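Local atomic coordinates of SGNH hydrolase-type esterase domain-containing protein (Slackia heliotrinireducens DSM 20476, PDB entry 4S1P), a protein that is a putative hydrolase of the SGNH (GDSL-like) family, probably cleaving ester bonds in a substrate that is not known. Residues W64-H74 with G98-Y109; G38-N46 with S79-L90. All blocks are in the same frame, centred on the assembly; numbering follows the deposited sequence. Where two conformers were deposited one is given.

How the contacts relate
Contact 1 lies at the core: its strands 66-69 and 100-105 are neighbours in the central parallel sheet, joined by regular backbone hydrogen bonds, and past the strands by water and a hydroxyl pair. Contact 2 lies nearer the surface, where the loop segment 38-46 packs on helix 80-96 through leucine side chains and bridging waters. That helix links the two strands of contact 1, and it packs on the sheet: Leu41, Val87 and Leu90 of contact 2 all touch Met69. The contacts also meet directly, since Glu71 OE1 lies 2.8 Å from Leu41 N, a probable hydrogen bond, and Tyr83 OH packs against Ile103 CG2.

Contact 1: residues W64-H74 with G98-Y109; sequences WDFVVMQEMSH and GAQPVIYGTWPY
Two adjacent parallel strands in the central sheet of this SGNH hydrolase-like fold meet here, Phe66 to Met69 beside Gln100 to Ile103. Val67 lends its N to Gln100 O (3.1 Å) and its O to the N of Val102 (2.8 Å), and Met69 likewise bonds Val102 O and Tyr104 N. Beta-branched valines suit these extended positions: Val68 and Val102 lie side by side on one face, where Val68 packs on helix 170-184. On the other face the selenomethionine Met69, bent at chi3 (-64°), brings CE against Pro101 CB and Ile103 CG1 (both 3.8 Å), a flexible chain filling space under helix 80-96. Next in line, Gln70 lays CB and CG along Tyr104 CD2 (3.6 Å from CB), while its amide turns to Thr14 and Asn11. Water then takes over: one molecule joins Ser73 O, Thr106 OG1 and Trp107 O. Farther on, Ser73 OG and Tyr109 OH share a 2.6 Å hydrogen bond at the edge of the tyrosine ring, and the same hydroxyl meets the edge of the His74 ring at CD2 (3.2 Å). A phenylalanine in place of Tyr109 would probably leave Ser73 OG without this partner and its rotation less fixed. Ser73 OG also bonds an unidentified ligand, probably from the crystallisation liquor, consistent with the loops at the C-terminal ends of the strands lining a pocket, as is usual in parallel alpha/beta folds.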
loop_
_atom_site.group_PDB
_atom_site.type_symbol
_atom_site.label_atom_id
_atom_site.label_comp_id
_atom_site.label_asym_id
_atom_site.label_seq_id
_atom_site.Cartn_x
_atom_site.Cartn_y
_atom_site.Cartn_z
ATOM N N TRP A 64 -8.102 -3.222 -15.964
ATOM C CA TRP A 64 -8.187 -2.964 -14.515
ATOM C C TRP A 64 -9.025 -1.752 -14.209
ATOM O O TRP A 64 -8.868 -0.692 -14.860
ATOM C CB TRP A 64 -6.767 -2.791 -13.925
ATOM C CG TRP A 64 -5.857 -3.908 -14.281
ATOM C CD1 TRP A 64 -4.960 -3.937 -15.291
ATOM C CD2 TRP A 64 -5.815 -5.219 -13.683
ATOM N NE1 TRP A 64 -4.360 -5.166 -15.364
ATOM C CE2 TRP A 64 -4.902 -5.987 -14.412
ATOM C CE3 TRP A 64 -6.509 -5.834 -12.617
ATOM C CZ2 TRP A 64 -4.629 -7.325 -14.088
ATOM C CZ3 TRP A 64 -6.251 -7.138 -12.314
ATOM C CH2 TRP A 64 -5.311 -7.884 -13.043
ATOM N N ASP A 65 -9.793 -1.848 -13.114
ATOM C CA ASP A 65 -10.483 -0.668 -12.574
ATOM C C ASP A 65 -9.608 0.167 -11.669
ATOM O O ASP A 65 -9.686 1.388 -11.654
ATOM C CB ASP A 65 -11.739 -1.092 -11.846
ATOM C CG ASP A 65 -12.744 -1.733 -12.796
ATOM O OD1 ASP A 65 -13.406 -0.978 -13.518
ATOM O OD2 ASP A 65 -12.810 -2.955 -12.912
ATOM N N PHE A 66 -8.791 -0.513 -10.873
ATOM C CA PHE A 66 -7.931 0.127 -9.909
ATOM C C PHE A 66 -6.584 -0.550 -9.865
ATOM O O PHE A 66 -6.494 -1.752 -10.058
ATOM C CB PHE A 66 -8.544 0.030 -8.503
ATOM C CG PHE A 66 -9.863 0.746 -8.348
ATOM C CD1 PHE A 66 -9.903 2.116 -8.185
ATOM C CD2 PHE A 66 -11.045 0.053 -8.385
ATOM C CE1 PHE A 66 -11.104 2.797 -8.044
ATOM C CE2 PHE A 66 -12.239 0.711 -8.222
ATOM C CZ PHE A 66 -12.281 2.091 -8.072
ATOM N N VAL A 67 -5.555 0.242 -9.571
ATOM C CA VAL A 67 -4.224 -0.267 -9.275
ATOM C C VAL A 67 -3.843 0.259 -7.897
ATOM O O VAL A 67 -3.772 1.472 -7.694
ATOM C CB VAL A 67 -3.172 0.152 -10.293
ATOM C CG1 VAL A 67 -1.797 -0.372 -9.893
ATOM C CG2 VAL A 67 -3.551 -0.354 -11.687
ATOM N N VAL A 68 -3.684 -0.666 -6.937
ATOM C CA VAL A 68 -3.376 -0.286 -5.538
ATOM C C VAL A 68 -1.866 -0.387 -5.335
ATOM O O VAL A 68 -1.263 -1.395 -5.697
ATOM C CB VAL A 68 -4.089 -1.200 -4.546
ATOM C CG1 VAL A 68 -3.767 -0.827 -3.112
ATOM C CG2 VAL A 68 -5.584 -1.155 -4.781
HETATM N N MSE A 69 -1.275 0.655 -4.738
HETATM C CA MSE A 69 0.148 0.738 -4.594
HETATM C C MSE A 69 0.528 0.822 -3.134
HETATM O O MSE A 69 0.111 1.761 -2.441
HETATM C CB MSE A 69 0.699 1.984 -5.303
HETATM C CG MSE A 69 0.320 2.007 -6.784
HETATM SE SE MSE A 69 0.573 3.756 -7.620
HETATM C CE MSE A 69 -0.785 4.688 -6.532
ATOM N N GLN A 70 1.316 -0.154 -2.656
ATOM C CA GLN A 70 1.778 -0.178 -1.267
ATOM C C GLN A 70 3.299 -0.259 -1.217
ATOM O O GLN A 70 3.879 -1.206 -1.719
ATOM C CB GLN A 70 1.164 -1.388 -0.532
ATOM C CG GLN A 70 1.601 -1.527 0.925
ATOM C CD GLN A 70 2.460 -2.742 1.166
ATOM O OE1 GLN A 70 2.098 -3.861 0.804
ATOM N NE2 GLN A 70 3.613 -2.536 1.777
ATOM N N GLU A 71 3.911 0.745 -0.573
ATOM C CA GLU A 71 5.341 0.822 -0.446
ATOM C C GLU A 71 5.834 0.063 0.784
ATOM O O GLU A 71 5.117 -0.113 1.769
ATOM C CB GLU A 71 5.760 2.290 -0.317
ATOM C CG GLU A 71 7.266 2.585 -0.193
ATOM C CD GLU A 71 8.056 2.123 -1.417
ATOM O OE1 GLU A 71 8.184 0.889 -1.634
ATOM O OE2 GLU A 71 8.551 3.000 -2.178
HETATM N N MSE A 72 7.084 -0.379 0.699
HETATM C CA MSE A 72 7.819 -0.910 1.851
HETATM C C MSE A 72 7.526 -0.012 3.040
HETATM O O MSE A 72 7.532 1.205 2.930
HETATM C CB MSE A 72 9.301 -1.001 1.462
HETATM C CG MSE A 72 10.129 -1.832 2.447
HETATM SE SE MSE A 72 10.788 -0.660 3.884
HETATM C CE MSE A 72 11.961 0.516 2.827
ATOM N N SER A 73 7.314 -0.638 4.192
ATOM C CA SER A 73 6.610 -0.022 5.311
ATOM C C SER A 73 7.219 1.228 5.918
ATOM O O SER A 73 6.486 2.010 6.502
ATOM C CB SER A 73 6.368 -1.052 6.434
ATOM O OG SER A 73 7.584 -1.537 6.920
ATOM N N HIS A 74 8.535 1.437 5.782
ATOM C CA HIS A 74 9.118 2.713 6.218
ATOM C C HIS A 74 9.594 3.588 5.074
ATOM O O HIS A 74 10.071 4.726 5.299
ATOM C CB HIS A 74 10.222 2.543 7.272
ATOM C CG HIS A 74 11.412 1.764 6.824
ATOM N ND1 HIS A 74 12.387 2.313 6.031
ATOM C CD2 HIS A 74 11.851 0.528 7.164
ATOM C CE1 HIS A 74 13.363 1.435 5.865
ATOM N NE2 HIS A 74 13.062 0.340 6.548
ATOM N N GLY A 98 -6.156 3.250 -18.257
ATOM C CA GLY A 98 -7.561 3.421 -17.933
ATOM C C GLY A 98 -7.984 2.974 -16.551
ATOM O O GLY A 98 -9.186 2.908 -16.269
ATOM N N ALA A 99 -7.011 2.803 -15.656
ATOM C CA ALA A 99 -7.274 2.388 -14.292
ATOM C C ALA A 99 -7.083 3.592 -13.359
ATOM O O ALA A 99 -6.276 4.482 -13.606
ATOM C CB ALA A 99 -6.333 1.264 -13.875
ATOM N N GLN A 100 -7.778 3.566 -12.237
ATOM C CA GLN A 100 -7.614 4.563 -11.200
ATOM C C GLN A 100 -6.549 4.114 -10.170
ATOM O O GLN A 100 -6.713 3.074 -9.546
ATOM C CB GLN A 100 -8.937 4.797 -10.475
ATOM C CG GLN A 100 -8.812 5.715 -9.282
ATOM C CD GLN A 100 -8.411 7.141 -9.606
ATOM O OE1 GLN A 100 -9.090 7.822 -10.385
ATOM N NE2 GLN A 100 -7.330 7.624 -8.981
ATOM N N PRO A 101 -5.465 4.877 -10.014
ATOM C CA PRO A 101 -4.478 4.517 -8.994
ATOM C C PRO A 101 -4.997 4.802 -7.587
ATOM O O PRO A 101 -5.731 5.765 -7.357
ATOM C CB PRO A 101 -3.265 5.376 -9.346
ATOM C CG PRO A 101 -3.789 6.498 -10.171
ATOM C CD PRO A 101 -5.028 6.001 -10.864
ATOM N N VAL A 102 -4.589 3.935 -6.656
ATOM C CA VAL A 102 -4.988 4.011 -5.252
ATOM C C VAL A 102 -3.745 3.825 -4.399
ATOM O O VAL A 102 -3.025 2.853 -4.599
ATOM C CB VAL A 102 -6.029 2.915 -4.903
ATOM C CG1 VAL A 102 -6.384 2.914 -3.432
ATOM C CG2 VAL A 102 -7.287 3.088 -5.749
ATOM N N ILE A 103 -3.509 4.737 -3.459
ATOM C CA ILE A 103 -2.431 4.571 -2.527
ATOM C C ILE A 103 -2.953 3.799 -1.310
ATOM O O ILE A 103 -3.916 4.228 -0.668
ATOM C CB ILE A 103 -1.867 5.929 -2.071
ATOM C CG1 ILE A 103 -1.153 6.617 -3.242
ATOM C CG2 ILE A 103 -0.960 5.777 -0.851
ATOM C CD1 ILE A 103 -0.982 8.094 -3.023
ATOM N N TYR A 104 -2.307 2.679 -0.983
ATOM C CA TYR A 104 -2.580 1.953 0.270
ATOM C C TYR A 104 -1.686 2.666 1.297
ATOM O O TYR A 104 -0.478 2.395 1.399
ATOM C CB TYR A 104 -2.270 0.487 0.072
ATOM C CG TYR A 104 -2.321 -0.437 1.301
ATOM C CD1 TYR A 104 -2.676 -0.003 2.583
ATOM C CD2 TYR A 104 -2.011 -1.760 1.146
ATOM C CE1 TYR A 104 -2.637 -0.884 3.680
ATOM C CE2 TYR A 104 -1.964 -2.637 2.205
ATOM C CZ TYR A 104 -2.293 -2.208 3.474
ATOM O OH TYR A 104 -2.218 -3.071 4.539
ATOM N N GLY A 105 -2.267 3.644 1.994
ATOM C CA GLY A 105 -1.511 4.406 2.982
ATOM C C GLY A 105 -1.365 3.512 4.210
ATOM O O GLY A 105 -2.345 3.040 4.764
ATOM N N THR A 106 -0.156 3.260 4.629
ATOM C CA THR A 106 0.096 2.457 5.804
ATOM C C THR A 106 0.453 3.359 7.013
ATOM O O THR A 106 0.359 4.583 6.988
ATOM C CB THR A 106 1.192 1.412 5.512
ATOM O OG1 THR A 106 2.458 2.067 5.275
ATOM C CG2 THR A 106 0.841 0.525 4.292
ATOM N N TRP A 107 0.834 2.690 8.086
ATOM C CA TRP A 107 0.858 3.258 9.419
ATOM C C TRP A 107 2.303 3.439 9.900
ATOM O O TRP A 107 3.201 2.696 9.489
ATOM C CB TRP A 107 0.082 2.317 10.376
ATOM C CG TRP A 107 0.455 0.908 10.161
ATOM C CD1 TRP A 107 1.521 0.256 10.692
ATOM C CD2 TRP A 107 -0.200 -0.024 9.299
ATOM N NE1 TRP A 107 1.588 -1.020 10.208
ATOM C CE2 TRP A 107 0.541 -1.216 9.340
ATOM C CE3 TRP A 107 -1.325 0.045 8.448
ATOM C CZ2 TRP A 107 0.191 -2.332 8.596
ATOM C CZ3 TRP A 107 -1.654 -1.064 7.710
ATOM C CH2 TRP A 107 -0.904 -2.230 7.780
ATOM N N PRO A 108 2.521 4.386 10.824
ATOM C CA PRO A 108 3.809 4.383 11.527
ATOM C C PRO A 108 3.911 3.092 12.338
ATOM O O PRO A 108 2.924 2.505 12.690
ATOM C CB PRO A 108 3.706 5.596 12.479
ATOM C CG PRO A 108 2.249 5.745 12.713
ATOM C CD PRO A 108 1.574 5.343 11.425
ATOM N N TYR A 109 5.125 2.684 12.629
ATOM C CA TYR A 109 5.339 1.538 13.480
ATOM C C TYR A 109 4.887 1.852 14.914
ATOM O O TYR A 109 4.821 2.994 15.331
ATOM C CB TYR A 109 6.810 1.203 13.495
ATOM C CG TYR A 109 7.425 0.791 12.214
ATOM C CD1 TYR A 109 6.651 0.466 11.104
ATOM C CD2 TYR A 109 8.818 0.669 12.112
ATOM C CE1 TYR A 109 7.255 0.059 9.922
ATOM C CE2 TYR A 109 9.415 0.231 10.938
ATOM C CZ TYR A 109 8.629 -0.072 9.849
ATOM O OH TYR A 109 9.265 -0.525 8.696
HETATM O O HOH W 1 -10.092 0.203 -17.037
HETATM O O HOH W 2 2.198 2.556 0.903
HETATM O O HOH W 3 3.953 2.239 2.979
HETATM O O HOH W 4 3.939 1.289 7.318
#

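Contact 2: residues G38-N46 with S79-L90; sequences GARLAEHLN and SPTAYARSVASL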
loop_
_atom_site.group_PDB
_atom_site.type_symbol
_atom_site.label_atom_id
_atom_site.label_comp_id
_atom_site.label_asym_id
_atom_site.label_seq_id
_atom_site.Cartn_x
_atom_site.Cartn_y
_atom_site.Cartn_z
ATOM N N GLY A 38 9.454 -8.041 1.376
ATOM C CA GLY A 38 10.540 -7.070 1.286
ATOM C C GLY A 38 10.505 -6.201 0.051
ATOM O O GLY A 38 11.351 -5.331 -0.099
ATOM N N ALA A 39 9.516 -6.381 -0.814
ATOM C CA ALA A 39 9.487 -5.609 -2.060
ATOM C C ALA A 39 9.250 -4.119 -1.850
ATOM O O ALA A 39 8.517 -3.706 -0.949
ATOM C CB ALA A 39 8.424 -6.157 -2.999
ATOM N N ARG A 40 9.870 -3.331 -2.716
ATOM C CA ARG A 40 9.665 -1.883 -2.807
ATOM C C ARG A 40 8.927 -1.570 -4.106
ATOM O O ARG A 40 9.048 -2.308 -5.106
ATOM C CB ARG A 40 10.998 -1.114 -2.823
ATOM C CG ARG A 40 11.803 -1.222 -1.524
ATOM C CD ARG A 40 13.197 -0.657 -1.619
ATOM N NE ARG A 40 13.960 -1.028 -0.425
ATOM C CZ ARG A 40 14.498 -0.181 0.453
ATOM N NH1 ARG A 40 14.357 1.141 0.328
ATOM N NH2 ARG A 40 15.177 -0.664 1.492
ATOM N N LEU A 41 8.166 -0.480 -4.098
ATOM C CA LEU A 41 7.340 -0.139 -5.275
ATOM C C LEU A 41 8.163 0.049 -6.536
ATOM O O LEU A 41 7.674 -0.267 -7.622
ATOM C CB LEU A 41 6.516 1.135 -5.066
ATOM C CG LEU A 41 5.207 0.973 -4.373
ATOM C CD1 LEU A 41 4.623 2.385 -4.222
ATOM C CD2 LEU A 41 4.231 0.035 -5.045
ATOM N N ALA A 42 9.405 0.552 -6.399
ATOM C CA ALA A 42 10.231 0.826 -7.565
ATOM C C ALA A 42 10.447 -0.434 -8.428
ATOM O O ALA A 42 10.718 -0.336 -9.611
ATOM C CB ALA A 42 11.561 1.392 -7.142
ATOM N N GLU A 43 10.371 -1.633 -7.823
ATOM C CA GLU A 43 10.555 -2.865 -8.603
ATOM C C GLU A 43 9.575 -2.933 -9.757
ATOM O O GLU A 43 9.876 -3.437 -10.829
ATOM C CB GLU A 43 10.321 -4.113 -7.738
ATOM C CG GLU A 43 11.325 -4.270 -6.659
ATOM C CD GLU A 43 11.047 -5.496 -5.821
ATOM O OE1 GLU A 43 10.354 -6.458 -6.301
ATOM O OE2 GLU A 43 11.522 -5.431 -4.666
ATOM N N HIS A 44 8.371 -2.426 -9.533
ATOM C CA HIS A 44 7.339 -2.509 -10.550
ATOM C C HIS A 44 7.580 -1.648 -11.792
ATOM O O HIS A 44 6.896 -1.837 -12.795
ATOM C CB HIS A 44 5.970 -2.184 -9.930
ATOM C CG HIS A 44 5.581 -3.137 -8.868
ATOM N ND1 HIS A 44 4.846 -4.264 -9.124
ATOM C CD2 HIS A 44 5.866 -3.156 -7.549
ATOM C CE1 HIS A 44 4.693 -4.939 -8.001
ATOM N NE2 HIS A 44 5.333 -4.304 -7.041
ATOM N N LEU A 45 8.530 -0.724 -11.683
ATOM C CA LEU A 45 8.908 0.145 -12.778
ATOM C C LEU A 45 10.074 -0.425 -13.570
ATOM O O LEU A 45 10.487 0.157 -14.567
ATOM C CB LEU A 45 9.244 1.529 -12.256
ATOM C CG LEU A 45 8.005 2.280 -11.746
ATOM C CD1 LEU A 45 8.469 3.530 -11.046
ATOM C CD2 LEU A 45 7.016 2.611 -12.866
ATOM N N ASN A 46 10.585 -1.567 -13.122
ATOM C CA ASN A 46 11.793 -2.148 -13.688
ATOM C C ASN A 46 11.484 -3.533 -14.258
ATOM O O ASN A 46 11.358 -4.491 -13.488
ATOM C CB ASN A 46 12.878 -2.237 -12.625
ATOM C CG ASN A 46 14.170 -2.857 -13.161
ATOM O OD1 ASN A 46 14.250 -3.234 -14.324
ATOM N ND2 ASN A 46 15.155 -3.001 -12.299
ATOM N N SER A 79 12.973 7.010 2.514
ATOM C CA SER A 79 13.314 7.292 1.128
ATOM C C SER A 79 12.130 7.988 0.461
ATOM O O SER A 79 11.516 7.442 -0.462
ATOM C CB SER A 79 13.693 6.005 0.390
ATOM O OG SER A 79 14.875 5.426 0.927
ATOM N N PRO A 80 11.774 9.192 0.948
ATOM C CA PRO A 80 10.574 9.869 0.482
ATOM C C PRO A 80 10.597 10.204 -0.990
ATOM O O PRO A 80 9.556 10.187 -1.635
ATOM C CB PRO A 80 10.505 11.156 1.338
ATOM C CG PRO A 80 11.926 11.349 1.809
ATOM C CD PRO A 80 12.416 9.941 2.044
ATOM N N THR A 81 11.792 10.523 -1.524
ATOM C CA THR A 81 11.850 10.868 -2.926
ATOM C C THR A 81 11.666 9.651 -3.832
ATOM O O THR A 81 10.918 9.704 -4.810
ATOM C CB THR A 81 13.129 11.637 -3.232
ATOM O OG1 THR A 81 13.141 12.817 -2.410
ATOM C CG2 THR A 81 13.166 11.991 -4.695
ATOM N N ALA A 82 12.294 8.543 -3.457
ATOM C CA ALA A 82 12.078 7.299 -4.166
ATOM C C ALA A 82 10.625 6.898 -4.150
ATOM O O ALA A 82 10.083 6.448 -5.160
ATOM C CB ALA A 82 12.953 6.175 -3.625
ATOM N N TYR A 83 10.004 7.055 -2.995
ATOM C CA TYR A 83 8.572 6.757 -2.889
ATOM C C TYR A 83 7.745 7.603 -3.837
ATOM O O TYR A 83 6.938 7.084 -4.629
ATOM C CB TYR A 83 8.115 6.945 -1.444
ATOM C CG TYR A 83 6.592 6.811 -1.333
ATOM C CD1 TYR A 83 5.991 5.639 -1.671
ATOM C CD2 TYR A 83 5.791 7.877 -1.017
ATOM C CE1 TYR A 83 4.621 5.483 -1.641
ATOM C CE2 TYR A 83 4.425 7.754 -1.000
ATOM C CZ TYR A 83 3.847 6.558 -1.326
ATOM O OH TYR A 83 2.471 6.481 -1.340
ATOM N N ALA A 84 7.956 8.916 -3.759
ATOM C CA ALA A 84 7.201 9.855 -4.557
ATOM C C ALA A 84 7.357 9.563 -6.054
ATOM O O ALA A 84 6.373 9.616 -6.805
ATOM C CB ALA A 84 7.616 11.278 -4.252
ATOM N N ARG A 85 8.571 9.268 -6.494
ATOM C CA ARG A 85 8.776 8.995 -7.899
ATOM C C ARG A 85 8.142 7.686 -8.331
ATOM O O ARG A 85 7.617 7.597 -9.443
ATOM C CB ARG A 85 10.266 9.002 -8.255
ATOM C CG ARG A 85 10.985 10.326 -7.986
ATOM C CD ARG A 85 10.302 11.531 -8.625
ATOM N NE ARG A 85 9.506 12.252 -7.635
ATOM C CZ ARG A 85 8.328 12.803 -7.876
ATOM N NH1 ARG A 85 7.799 12.747 -9.092
ATOM N NH2 ARG A 85 7.690 13.436 -6.906
ATOM N N SER A 86 8.159 6.687 -7.447
ATOM C CA SER A 86 7.554 5.419 -7.776
ATOM C C SER A 86 6.053 5.574 -7.934
ATOM O O SER A 86 5.452 5.067 -8.882
ATOM C CB SER A 86 7.876 4.363 -6.727
ATOM O OG SER A 86 9.261 4.034 -6.700
ATOM N N VAL A 87 5.424 6.245 -6.976
ATOM C CA VAL A 87 3.960 6.459 -7.074
ATOM C C VAL A 87 3.600 7.291 -8.278
ATOM O O VAL A 87 2.613 7.009 -8.948
ATOM C CB VAL A 87 3.397 7.117 -5.803
ATOM C CG1 VAL A 87 1.929 7.502 -5.990
ATOM C CG2 VAL A 87 3.549 6.156 -4.673
ATOM N N ALA A 88 4.409 8.321 -8.563
ATOM C CA ALA A 88 4.107 9.155 -9.704
ATOM C C ALA A 88 4.105 8.343 -10.998
ATOM O O ALA A 88 3.191 8.435 -11.825
ATOM C CB ALA A 88 5.105 10.290 -9.807
ATOM N N SER A 89 5.131 7.521 -11.176
ATOM C CA SER A 89 5.258 6.801 -12.422
ATOM C C SER A 89 4.242 5.667 -12.533
ATOM O O SER A 89 3.667 5.448 -13.604
ATOM C CB SER A 89 6.694 6.327 -12.595
ATOM O OG SER A 89 7.547 7.459 -12.807
ATOM N N LEU A 90 4.015 4.954 -11.425
ATOM C CA LEU A 90 3.003 3.906 -11.453
ATOM C C LEU A 90 1.606 4.462 -11.624
ATOM O O LEU A 90 0.785 3.883 -12.329
ATOM C CB LEU A 90 3.057 3.094 -10.172
ATOM C CG LEU A 90 4.271 2.142 -10.105
ATOM C CD1 LEU A 90 4.448 1.612 -8.700
ATOM C CD2 LEU A 90 4.170 0.984 -11.118
HETATM O O HOH W 5 14.233 3.499 2.659
HETATM O O HOH W 6 10.013 2.477 -4.282
#
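Ser79, just before helix 80-96, faces Arg40 across a water: in one of its two conformers Ser79 OG lies 2.7 Å from that water, whose bond to Arg40 NH1 is weak, a loose and uncertain link. The long arginine suits this exposed position because its chain can reach out toward Ser79, its end also packing on Met72. One turn into the helix, Tyr83 turns its ring inward, CG lying opposite the backbone N (chi1 173°), and CE1 comes to 4.0 Å from Leu41 CD1, the two side chains running alongside each other. Ser86 sits where loop and helix come nearest, its CA 5.3 Å from that of Ala42. Serine and alanine, both small, permit this closeness, with Ser86 OG 3.5 Å from Ala42 CB; separately, Ser86 CB packs on Leu41 CB. A water that accepts from Ala42 N and donates to Ser86 OG satisfies the backbone N-H at the start of the 3-10 turn, whose own bonds leave that group unused. Val87 adds a branched methyl, CG2, at 3.9 Å from Leu41 CD1, so that valine and tyrosine together form the surface on which this leucine methyl rests. Ser89, short enough to admit a larger neighbour, presents CB to both methyls of Leu45. Leu90 completes the row: CD1 touches Leu41 CD2, and CD2 meets Leu45 CD2 (3.7 Å) and His44 CB. The histidine's ring turns instead to helix 50-61, where ND1 bonds Thr55. Thus the 3-10 segment 41-45 lies between helices 50-61 and 80-96, while Leu41, Val87 and Leu90 converge on Met69 of strand 66-69 and Tyr83 and Val87 reach across to helix 123-141.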